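Local coordinates for protein TetR family transcriptional regulator (Chloroflexus aurantiacus, PDB 3NRG) that probably binds DNA as a transcriptional regulator of the TetR family, pairing an N-terminal helix-turn-helix domain with an all-helical C-terminal domain, at residues Y113-Y117 and D118-L122; D24-Q28 and N29-S33; A43-A46 and K47-Y51; P153-A157 and D158-F162. One frame throughout, in Å; residues are numbered along the deposited sequence.

Contact 1: residues Y113-Y117 and D118-L122; sequences YKALY and DDVPL
Lys114 and Asp118 both hold CG opposite the carbonyl carbon and beside the backbone N (chi1 -80° and -64°), which starts their side chains down the same flank near the end of helix 106-114. The two then cross obliquely, and the methylene chain of Lys114 passes the carboxylate with CD 3.8 Å from OD2 of Asp118. This part is less certain, because Lys114 was modelled in two conformers; in the one described, NZ stays 4.9 Å from Asp118 OD2, too far for the charges to touch, and makes a weak hydrogen bond to Ala27 O. The backbone link is firmer. Asp118 N donates to Lys114 O (2.8 Å, 167° at the hydrogen), and Tyr117 N gives the same oxygen a second bond of 3.0 Å. One carbonyl thus takes both an i+4 and an i+3 donor. On the other flank the chain is apolar. Ala115 CB lies 4.1 Å from Val120 CG2 and 4.3 Å from Leu122 CD1, and a methyl suits a buried spot where the returning loop comes so near the backbone. Tyr61 of helix 57-78 and Met127 of helix 124-147 close over this group. Tyr113 and Tyr117 turn away from the loop, and their hydroxyls bond to the carboxylate of Glu170. The chemistry implies a turn held by backbone bonds and apolar packing, where Lys114, in this conformer, probably tempers the charge of two neighbouring carboxylates, Asp118 and the nearby Asp30, without pairing directly with Asp118.

Contact 2: residues D24-Q28 and N29-S33; sequences DEFAQ and NDYDS
Asn29 gives its side-chain amide back to the helix it has just left: ND2 donates to Glu25 O over 3.2 Å, with 161° at the hydrogen. The carbonyl oxygen lies almost in the amide plane of Asn29, and the donor sits on a lone pair in the carbonyl plane. The backbone N of Asn29 reaches the same oxygen only weakly. With CG beside its own N (chi1 -58°), the amide folds back and supplies a straighter bond to the carbonyl that the backbone N reaches poorly. With an alanine here, Glu25 O is likely to keep little more than the weak backbone bond, and the last turn to be held less firmly. This side-chain bond lies near the end of helix 12-28, within the TetR-type DNA-binding domain, before the loop to helix 36-43. The Glu25 carboxylate and the amide lie with their planes 31° apart, CD 3.6 Å from Asn29 ND2, but the carboxylate's bonds go elsewhere: OE2 accepts from Ser35 N and makes a salt bridge with Arg38. Phe26 supplies the apolar half. Its side chain and that of Tyr31 run side by side, pointing the same way, and Tyr31 CD1 meets the Phe26 edge near its plane, 4.0 Å from CE2. Cys60 and Leu64 of helix 57-78 also pack on Phe26.

Contact 3: residues A43-A46 and K47-Y51; sequences AGIA and KGSFY
Ala46 and Ser49 close a type II beta turn within the predicted helix-turn-helix, between helix 36-43 and the segment that, as in other TetR relatives, probably belongs to the DNA-reading element. The tight part is the inner side of this turn. Ala46 O takes two donors from one residue, Ser49 N at 3.3 Å and Ser49 OG at 2.6 Å. The hydroxyl is brought there by a chi1 of 69°, which places OG between the backbone N and the carbonyl carbon and swings it in toward the turn. Beside it, Ile45 lays CD1 3.4 Å from Ser49 OG, and the methyl of Ala46 lies 4.0 Å from Ser49 CB. A valine in place of Ser49 would probably cost Ala46 O its hydroxyl partner and leave the turn held by the backbone bond alone. The outer side is loose. Lys47 starts away from the turn and runs out as an extended, exposed chain, consistent with a long polar residue on a surface that may meet DNA. Gly48 suits the third position because at its positive phi a side chain would be pressed against the preceding carbonyl, and Gly44 takes a positive phi where the chain leaves helix 36-43. Within the turn, Ser49 N and OG approach Ala46 O from the same face of its carbonyl plane, the N standing 52° out of that plane and the OG only 24°.

Contact 4: residues P153-A157 and D158-F162; sequences PDLDA and DTAAF
Asp156 and Thr159 meet at the start of helix 157-179, where Asp156 is the N-cap. Its side chain leaves the backbone with CG opposite the N (chi1 -176°), which carries OD2 over the first turn. There OD2 takes two donors: Thr159 N at 2.9 Å, the capping bond, received on the lone pair away from OD1, and Thr159 OG1 at 2.7 Å, arriving from above the carboxylate plane. Threonine fits well, since its hydroxyl lies beside its own N and both can address one oxygen. The other carboxylate oxygen is served by water: a single water donates to Asp156 OD1 and accepts from Asp158 N at 3.3 Å, so a second amide of the opening turn finds a partner. From there the helix supplies its own bonds. Ala160 N donates to Asp156 O at 3.0 Å, with 167° at the hydrogen, and Ala161 N to Ala157 O at 2.9 Å. Beneath the polar cap, Leu155, just before the N-cap, sets CD2 4.0 Å from CB of Ala160. These are the positions of a hydrophobic staple, and alanine suits a buried place where Val142 of helix 124-147 also packs against it. Ala161 in turn touches Phe135 of that helix. The carboxylates of Asp156 and Asp158 lie 4.6 Å apart, OD2 to OD1, a closeness the positive end of the helix dipole probably helps to tolerate. Amides with no helical acceptor are thus met by one aspartate and a water, at a helix end that probably stabilises the negative charge gathered there.

Contacts 1 and 2 join the two parts of the protein: their centres are 11 Å apart and they touch, with Pro121 CG 3.4 Å from Tyr31 CZ, so the loop after helix 106-114 packs on the one after helix 12-28. Contact 3 lies farther out, within the predicted helix-turn-helix of the N-terminal domain that contact 2 shares; its centre is about 17 Å from that of contact 2, the nearest atoms about 6 Å apart. Contact 4 is at the far end of the C-terminal domain, centre to centre about 27 Å from contact 1 and about 51 Å from contact 3. Contacts 3 and 4 thus lie on opposite sides of the chain's centre, with the interdomain pair between them.

Contact 1: residues Y113-Y117 and D118-L122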
loop_
_atom_site.group_PDB
_atom_site.type_symbol
_atom_site.label_atom_id
_atom_site.label_comp_id
_atom_site.label_asym_id
_atom_site.label_seq_id
_atom_site.Cartn_x
_atom_site.Cartn_y
_atom_site.Cartn_z
ATOM N N TYR A 113 2.049 4.309 -2.422
ATOM C CA TYR A 113 3.406 4.013 -2.883
ATOM C C TYR A 113 4.105 5.278 -3.386
ATOM O O TYR A 113 5.285 5.482 -3.080
ATOM C CB TYR A 113 3.378 2.933 -3.981
ATOM C CG TYR A 113 4.740 2.602 -4.562
ATOM C CD1 TYR A 113 5.621 1.760 -3.890
ATOM C CD2 TYR A 113 5.113 3.060 -5.825
ATOM C CE1 TYR A 113 6.871 1.442 -4.427
ATOM C CE2 TYR A 113 6.355 2.743 -6.375
ATOM C CZ TYR A 113 7.230 1.930 -5.674
ATOM O OH TYR A 113 8.450 1.612 -6.215
ATOM N N LYS A 114 3.377 6.131 -4.168
ATOM C CA LYS A 114 3.944 7.371 -4.703
ATOM C C LYS A 114 4.284 8.366 -3.584
ATOM O O LYS A 114 5.235 9.128 -3.715
ATOM C CB LYS A 114 2.997 8.013 -5.732
ATOM C CG LYS A 114 3.059 7.376 -7.117
ATOM C CD LYS A 114 2.282 8.206 -8.140
ATOM C CE LYS A 114 2.524 7.740 -9.553
ATOM N NZ LYS A 114 1.897 8.642 -10.542
ATOM N N ALA A 115 3.523 8.327 -2.457
ATOM C CA ALA A 115 3.742 9.214 -1.303
ATOM C C ALA A 115 5.135 9.016 -0.671
ATOM O O ALA A 115 5.642 9.923 -0.007
ATOM C CB ALA A 115 2.657 8.988 -0.257
ATOM N N LEU A 116 5.751 7.830 -0.888
ATOM C CA LEU A 116 7.091 7.513 -0.384
ATOM C C LEU A 116 8.187 8.318 -1.102
ATOM O O LEU A 116 9.260 8.527 -0.532
ATOM C CB LEU A 116 7.390 6.014 -0.556
ATOM C CG LEU A 116 6.580 5.043 0.292
ATOM C CD1 LEU A 116 6.688 3.646 -0.258
ATOM C CD2 LEU A 116 7.015 5.083 1.747
ATOM N N TYR A 117 7.939 8.718 -2.368
ATOM C CA TYR A 117 8.951 9.378 -3.194
ATOM C C TYR A 117 8.565 10.797 -3.624
ATOM O O TYR A 117 9.415 11.691 -3.618
ATOM C CB TYR A 117 9.282 8.510 -4.434
ATOM C CG TYR A 117 9.534 7.049 -4.108
ATOM C CD1 TYR A 117 10.753 6.629 -3.581
ATOM C CD2 TYR A 117 8.548 6.088 -4.316
ATOM C CE1 TYR A 117 10.976 5.295 -3.247
ATOM C CE2 TYR A 117 8.762 4.750 -3.991
ATOM C CZ TYR A 117 9.981 4.356 -3.461
ATOM O OH TYR A 117 10.199 3.040 -3.148
ATOM N N ASP A 118 7.304 10.995 -4.033
ATOM C CA ASP A 118 6.830 12.277 -4.554
ATOM C C ASP A 118 6.628 13.352 -3.476
ATOM O O ASP A 118 6.319 13.029 -2.326
ATOM C CB ASP A 118 5.544 12.081 -5.385
ATOM C CG ASP A 118 5.727 11.228 -6.642
ATOM O OD1 ASP A 118 6.881 10.804 -6.918
ATOM O OD2 ASP A 118 4.719 10.983 -7.347
ATOM N N ASP A 119 6.793 14.642 -3.865
ATOM C CA ASP A 119 6.583 15.780 -2.962
ATOM C C ASP A 119 5.084 16.010 -2.802
ATOM O O ASP A 119 4.473 16.744 -3.588
ATOM C CB ASP A 119 7.293 17.053 -3.497
ATOM C CG ASP A 119 7.313 18.238 -2.524
ATOM O OD1 ASP A 119 6.259 18.518 -1.899
ATOM O OD2 ASP A 119 8.348 18.939 -2.464
ATOM N N VAL A 120 4.483 15.341 -1.814
ATOM C CA VAL A 120 3.046 15.426 -1.564
ATOM C C VAL A 120 2.741 16.209 -0.274
ATOM O O VAL A 120 3.532 16.165 0.671
ATOM C CB VAL A 120 2.360 14.031 -1.594
ATOM C CG1 VAL A 120 2.376 13.443 -3.005
ATOM C CG2 VAL A 120 3.003 13.070 -0.592
ATOM N N PRO A 121 1.628 16.977 -0.228
ATOM C CA PRO A 121 1.349 17.769 0.973
ATOM C C PRO A 121 0.587 16.989 2.035
ATOM O O PRO A 121 -0.643 17.031 2.081
ATOM C CB PRO A 121 0.555 18.958 0.433
ATOM C CG PRO A 121 -0.101 18.446 -0.817
ATOM C CD PRO A 121 0.596 17.186 -1.265
ATOM N N LEU A 122 1.323 16.273 2.890
ATOM C CA LEU A 122 0.735 15.503 3.979
ATOM C C LEU A 122 1.197 16.053 5.328
ATOM O O LEU A 122 2.332 16.530 5.436
ATOM C CB LEU A 122 1.107 14.009 3.856
ATOM C CG LEU A 122 0.424 13.226 2.723
ATOM C CD1 LEU A 122 1.081 11.885 2.527
ATOM C CD2 LEU A 122 -1.087 13.049 2.986
#

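Contact 2: residues D24-Q28 and N29-S33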
loop_
_atom_site.group_PDB
_atom_site.type_symbol
_atom_site.label_atom_id
_atom_site.label_comp_id
_atom_site.label_asym_id
_atom_site.label_seq_id
_atom_site.Cartn_x
_atom_site.Cartn_y
_atom_site.Cartn_z
ATOM N N ASP A 24 -8.225 6.793 -10.047
ATOM C CA ASP A 24 -7.512 6.697 -11.323
ATOM C C ASP A 24 -6.591 7.897 -11.552
ATOM O O ASP A 24 -5.416 7.707 -11.846
ATOM C CB ASP A 24 -8.500 6.549 -12.497
ATOM C CG ASP A 24 -9.035 5.143 -12.698
ATOM O OD1 ASP A 24 -8.265 4.177 -12.484
ATOM O OD2 ASP A 24 -10.183 5.009 -13.176
ATOM N N GLU A 25 -7.113 9.131 -11.359
ATOM C CA GLU A 25 -6.359 10.375 -11.555
ATOM C C GLU A 25 -5.131 10.492 -10.628
ATOM O O GLU A 25 -4.050 10.859 -11.089
ATOM C CB GLU A 25 -7.291 11.601 -11.398
ATOM C CG GLU A 25 -6.630 12.941 -11.703
ATOM C CD GLU A 25 -6.286 13.216 -13.158
ATOM O OE1 GLU A 25 -6.806 12.501 -14.046
ATOM O OE2 GLU A 25 -5.529 14.184 -13.411
ATOM N N PHE A 26 -5.300 10.198 -9.332
ATOM C CA PHE A 26 -4.205 10.298 -8.368
ATOM C C PHE A 26 -3.189 9.134 -8.451
ATOM O O PHE A 26 -2.042 9.302 -8.032
ATOM C CB PHE A 26 -4.731 10.487 -6.937
ATOM C CG PHE A 26 -5.098 11.915 -6.604
ATOM C CD1 PHE A 26 -6.419 12.347 -6.677
ATOM C CD2 PHE A 26 -4.126 12.831 -6.219
ATOM C CE1 PHE A 26 -6.762 13.662 -6.350
ATOM C CE2 PHE A 26 -4.468 14.154 -5.920
ATOM C CZ PHE A 26 -5.785 14.557 -5.980
ATOM N N ALA A 27 -3.595 7.978 -9.012
ATOM C CA ALA A 27 -2.689 6.837 -9.164
ATOM C C ALA A 27 -1.913 6.898 -10.490
ATOM O O ALA A 27 -0.744 6.499 -10.537
ATOM C CB ALA A 27 -3.464 5.534 -9.073
ATOM N N GLN A 28 -2.565 7.397 -11.566
ATOM C CA GLN A 28 -1.959 7.489 -12.902
ATOM C C GLN A 28 -1.078 8.736 -13.078
ATOM O O GLN A 28 -0.295 8.799 -14.031
ATOM C CB GLN A 28 -3.041 7.452 -13.994
ATOM C CG GLN A 28 -3.759 6.107 -14.117
ATOM C CD GLN A 28 -4.983 6.180 -15.015
ATOM O OE1 GLN A 28 -5.164 7.116 -15.810
ATOM N NE2 GLN A 28 -5.843 5.179 -14.918
ATOM N N ASN A 29 -1.221 9.739 -12.183
ATOM C CA ASN A 29 -0.477 10.998 -12.300
ATOM C C ASN A 29 0.160 11.430 -10.980
ATOM O O ASN A 29 -0.351 11.101 -9.904
ATOM C CB ASN A 29 -1.401 12.124 -12.812
ATOM C CG ASN A 29 -2.037 11.846 -14.144
ATOM O OD1 ASN A 29 -1.439 12.059 -15.201
ATOM N ND2 ASN A 29 -3.282 11.397 -14.123
ATOM N N ASP A 30 1.266 12.207 -11.069
ATOM C CA ASP A 30 1.948 12.792 -9.908
ATOM C C ASP A 30 1.064 13.899 -9.331
ATOM O O ASP A 30 0.298 14.512 -10.077
ATOM C CB ASP A 30 3.326 13.368 -10.333
ATOM C CG ASP A 30 4.019 14.215 -9.272
ATOM O OD1 ASP A 30 4.367 13.665 -8.209
ATOM O OD2 ASP A 30 4.209 15.427 -9.511
ATOM N N TYR A 31 1.162 14.162 -8.008
ATOM C CA TYR A 31 0.354 15.199 -7.340
ATOM C C TYR A 31 0.277 16.535 -8.121
ATOM O O TYR A 31 -0.814 17.086 -8.283
ATOM C CB TYR A 31 0.830 15.429 -5.888
ATOM C CG TYR A 31 -0.052 16.390 -5.121
ATOM C CD1 TYR A 31 -1.196 15.945 -4.466
ATOM C CD2 TYR A 31 0.227 17.754 -5.096
ATOM C CE1 TYR A 31 -2.041 16.834 -3.805
ATOM C CE2 TYR A 31 -0.610 18.650 -4.436
ATOM C CZ TYR A 31 -1.750 18.187 -3.803
ATOM O OH TYR A 31 -2.562 19.066 -3.135
ATOM N N ASP A 32 1.434 17.049 -8.597
ATOM C CA ASP A 32 1.505 18.316 -9.337
ATOM C C ASP A 32 0.903 18.211 -10.752
ATOM O O ASP A 32 0.503 19.227 -11.323
ATOM C CB ASP A 32 2.954 18.824 -9.400
ATOM N N SER A 33 0.834 16.982 -11.310
ATOM C CA SER A 33 0.293 16.738 -12.655
ATOM C C SER A 33 -1.225 16.385 -12.633
ATOM O O SER A 33 -1.823 16.183 -13.698
ATOM C CB SER A 33 1.090 15.638 -13.354
ATOM O OG SER A 33 0.672 15.461 -14.698
#

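Contact 3: residues A43-A46 and K47-Y51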
loop_
_atom_site.group_PDB
_atom_site.type_symbol
_atom_site.label_atom_id
_atom_site.label_comp_id
_atom_site.label_asym_id
_atom_site.label_seq_id
_atom_site.Cartn_x
_atom_site.Cartn_y
_atom_site.Cartn_z
ATOM N N ALA A 43 -15.754 12.294 -14.501
ATOM C CA ALA A 43 -16.809 12.006 -13.525
ATOM C C ALA A 43 -18.189 12.364 -14.062
ATOM O O ALA A 43 -19.198 11.948 -13.489
ATOM C CB ALA A 43 -16.544 12.752 -12.227
ATOM N N GLY A 44 -18.224 13.133 -15.152
ATOM C CA GLY A 44 -19.468 13.569 -15.770
ATOM C C GLY A 44 -20.224 14.557 -14.907
ATOM O O GLY A 44 -21.444 14.433 -14.729
ATOM N N ILE A 45 -19.491 15.520 -14.316
ATOM C CA ILE A 45 -20.076 16.562 -13.461
ATOM C C ILE A 45 -19.773 17.965 -14.012
ATOM O O ILE A 45 -18.971 18.100 -14.943
ATOM C CB ILE A 45 -19.655 16.397 -11.963
ATOM C CG1 ILE A 45 -18.119 16.300 -11.813
ATOM C CG2 ILE A 45 -20.367 15.191 -11.324
ATOM C CD1 ILE A 45 -17.599 16.423 -10.368
ATOM N N ALA A 46 -20.432 19.002 -13.456
ATOM C CA ALA A 46 -20.256 20.391 -13.899
ATOM C C ALA A 46 -18.824 20.883 -13.715
ATOM O O ALA A 46 -18.130 20.448 -12.789
ATOM C CB ALA A 46 -21.213 21.298 -13.150
ATOM N N LYS A 47 -18.378 21.790 -14.597
ATOM C CA LYS A 47 -17.044 22.370 -14.495
ATOM C C LYS A 47 -17.006 23.341 -13.305
ATOM O O LYS A 47 -17.902 24.175 -13.161
ATOM C CB LYS A 47 -16.654 23.075 -15.809
ATOM C CG LYS A 47 -15.156 23.345 -15.932
ATOM C CD LYS A 47 -14.800 23.835 -17.312
ATOM C CE LYS A 47 -13.323 24.058 -17.466
ATOM N NZ LYS A 47 -12.961 24.287 -18.885
ATOM N N GLY A 48 -16.021 23.152 -12.424
ATOM C CA GLY A 48 -15.852 23.957 -11.215
ATOM C C GLY A 48 -16.565 23.391 -9.998
ATOM O O GLY A 48 -16.464 23.955 -8.906
ATOM N N SER A 49 -17.290 22.255 -10.172
ATOM C CA SER A 49 -18.084 21.643 -9.102
ATOM C C SER A 49 -17.248 20.805 -8.117
ATOM O O SER A 49 -17.765 20.403 -7.069
ATOM C CB SER A 49 -19.227 20.813 -9.683
ATOM O OG SER A 49 -18.747 19.654 -10.341
ATOM N N PHE A 50 -15.952 20.566 -8.439
ATOM C CA PHE A 50 -15.030 19.814 -7.572
ATOM C C PHE A 50 -14.905 20.471 -6.191
ATOM O O PHE A 50 -14.817 19.774 -5.180
ATOM C CB PHE A 50 -13.638 19.703 -8.237
ATOM C CG PHE A 50 -12.552 19.099 -7.376
ATOM C CD1 PHE A 50 -12.306 17.731 -7.396
ATOM C CD2 PHE A 50 -11.738 19.908 -6.583
ATOM C CE1 PHE A 50 -11.291 17.173 -6.607
ATOM C CE2 PHE A 50 -10.730 19.349 -5.786
ATOM C CZ PHE A 50 -10.509 17.986 -5.808
ATOM N N TYR A 51 -14.898 21.807 -6.157
ATOM C CA TYR A 51 -14.726 22.585 -4.932
ATOM C C TYR A 51 -15.959 22.584 -4.018
ATOM O O TYR A 51 -15.886 23.064 -2.880
ATOM C CB TYR A 51 -14.243 24.000 -5.260
ATOM C CG TYR A 51 -12.977 23.996 -6.089
ATOM C CD1 TYR A 51 -11.735 23.764 -5.500
ATOM C CD2 TYR A 51 -13.024 24.156 -7.473
ATOM C CE1 TYR A 51 -10.570 23.728 -6.260
ATOM C CE2 TYR A 51 -11.865 24.127 -8.243
ATOM C CZ TYR A 51 -10.636 23.914 -7.632
ATOM O OH TYR A 51 -9.485 23.885 -8.382
#

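Contact 4: residues P153-A157 and D158-F162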
loop_
_atom_site.group_PDB
_atom_site.type_symbol
_atom_site.label_atom_id
_atom_site.label_comp_id
_atom_site.label_asym_id
_atom_site.label_seq_id
_atom_site.Cartn_x
_atom_site.Cartn_y
_atom_site.Cartn_z
ATOM N N PRO A 153 23.810 -12.727 16.682
ATOM C CA PRO A 153 23.994 -11.767 17.795
ATOM C C PRO A 153 24.569 -10.406 17.399
ATOM O O PRO A 153 24.173 -9.391 17.975
ATOM C CB PRO A 153 24.916 -12.520 18.769
ATOM C CG PRO A 153 25.566 -13.579 17.950
ATOM C CD PRO A 153 24.562 -13.979 16.920
ATOM N N ASP A 154 25.490 -10.376 16.413
ATOM C CA ASP A 154 26.147 -9.132 15.970
ATOM C C ASP A 154 25.328 -8.343 14.913
ATOM O O ASP A 154 25.787 -7.302 14.434
ATOM C CB ASP A 154 27.568 -9.429 15.452
ATOM C CG ASP A 154 27.600 -10.477 14.360
ATOM O OD1 ASP A 154 27.394 -10.110 13.177
ATOM O OD2 ASP A 154 27.792 -11.672 14.688
ATOM N N LEU A 155 24.116 -8.825 14.577
ATOM C CA LEU A 155 23.255 -8.207 13.563
ATOM C C LEU A 155 22.831 -6.785 13.940
ATOM O O LEU A 155 22.408 -6.544 15.074
ATOM C CB LEU A 155 22.015 -9.092 13.315
ATOM C CG LEU A 155 21.115 -8.725 12.119
ATOM C CD1 LEU A 155 21.814 -8.978 10.804
ATOM C CD2 LEU A 155 19.822 -9.507 12.162
ATOM N N ASP A 156 22.963 -5.838 12.989
ATOM C CA ASP A 156 22.515 -4.466 13.190
ATOM C C ASP A 156 21.032 -4.389 12.840
ATOM O O ASP A 156 20.657 -4.661 11.695
ATOM C CB ASP A 156 23.330 -3.495 12.327
ATOM C CG ASP A 156 22.974 -2.039 12.562
ATOM O OD1 ASP A 156 23.500 -1.450 13.530
ATOM O OD2 ASP A 156 22.171 -1.492 11.778
ATOM N N ALA A 157 20.179 -4.100 13.850
ATOM C CA ALA A 157 18.717 -4.060 13.695
ATOM C C ALA A 157 18.264 -3.061 12.639
ATOM O O ALA A 157 17.367 -3.373 11.852
ATOM C CB ALA A 157 18.056 -3.753 15.028
ATOM N N ASP A 158 18.887 -1.865 12.609
ATOM C CA ASP A 158 18.561 -0.820 11.637
ATOM C C ASP A 158 18.821 -1.302 10.192
ATOM O O ASP A 158 17.968 -1.116 9.314
ATOM C CB ASP A 158 19.357 0.458 11.939
ATOM C CG ASP A 158 18.961 1.640 11.082
ATOM O OD1 ASP A 158 19.346 1.665 9.898
ATOM O OD2 ASP A 158 18.311 2.567 11.613
ATOM N N THR A 159 19.981 -1.950 9.967
ATOM C CA THR A 159 20.379 -2.479 8.661
ATOM C C THR A 159 19.421 -3.593 8.201
ATOM O O THR A 159 18.977 -3.585 7.052
ATOM C CB THR A 159 21.851 -2.938 8.708
ATOM O OG1 THR A 159 22.666 -1.849 9.143
ATOM C CG2 THR A 159 22.345 -3.437 7.372
ATOM N N ALA A 160 19.094 -4.541 9.110
ATOM C CA ALA A 160 18.167 -5.640 8.814
ATOM C C ALA A 160 16.756 -5.103 8.508
ATOM O O ALA A 160 16.087 -5.624 7.612
ATOM C CB ALA A 160 18.119 -6.613 9.981
ATOM N N ALA A 161 16.319 -4.035 9.238
ATOM C CA ALA A 161 15.021 -3.392 9.019
ATOM C C ALA A 161 14.984 -2.720 7.650
ATOM O O ALA A 161 13.962 -2.778 6.968
ATOM C CB ALA A 161 14.750 -2.374 10.106
ATOM N N PHE A 162 16.119 -2.110 7.229
ATOM C CA PHE A 162 16.243 -1.486 5.912
ATOM C C PHE A 162 16.024 -2.517 4.801
ATOM O O PHE A 162 15.257 -2.262 3.874
ATOM C CB PHE A 162 17.619 -0.794 5.761
ATOM C CG PHE A 162 18.041 -0.576 4.325
ATOM C CD1 PHE A 162 17.476 0.444 3.561
ATOM C CD2 PHE A 162 18.965 -1.420 3.719
ATOM C CE1 PHE A 162 17.834 0.615 2.225
ATOM C CE2 PHE A 162 19.313 -1.254 2.379
ATOM C CZ PHE A 162 18.741 -0.241 1.639
HETATM O O HOH W 1 21.003 -0.829 14.852
#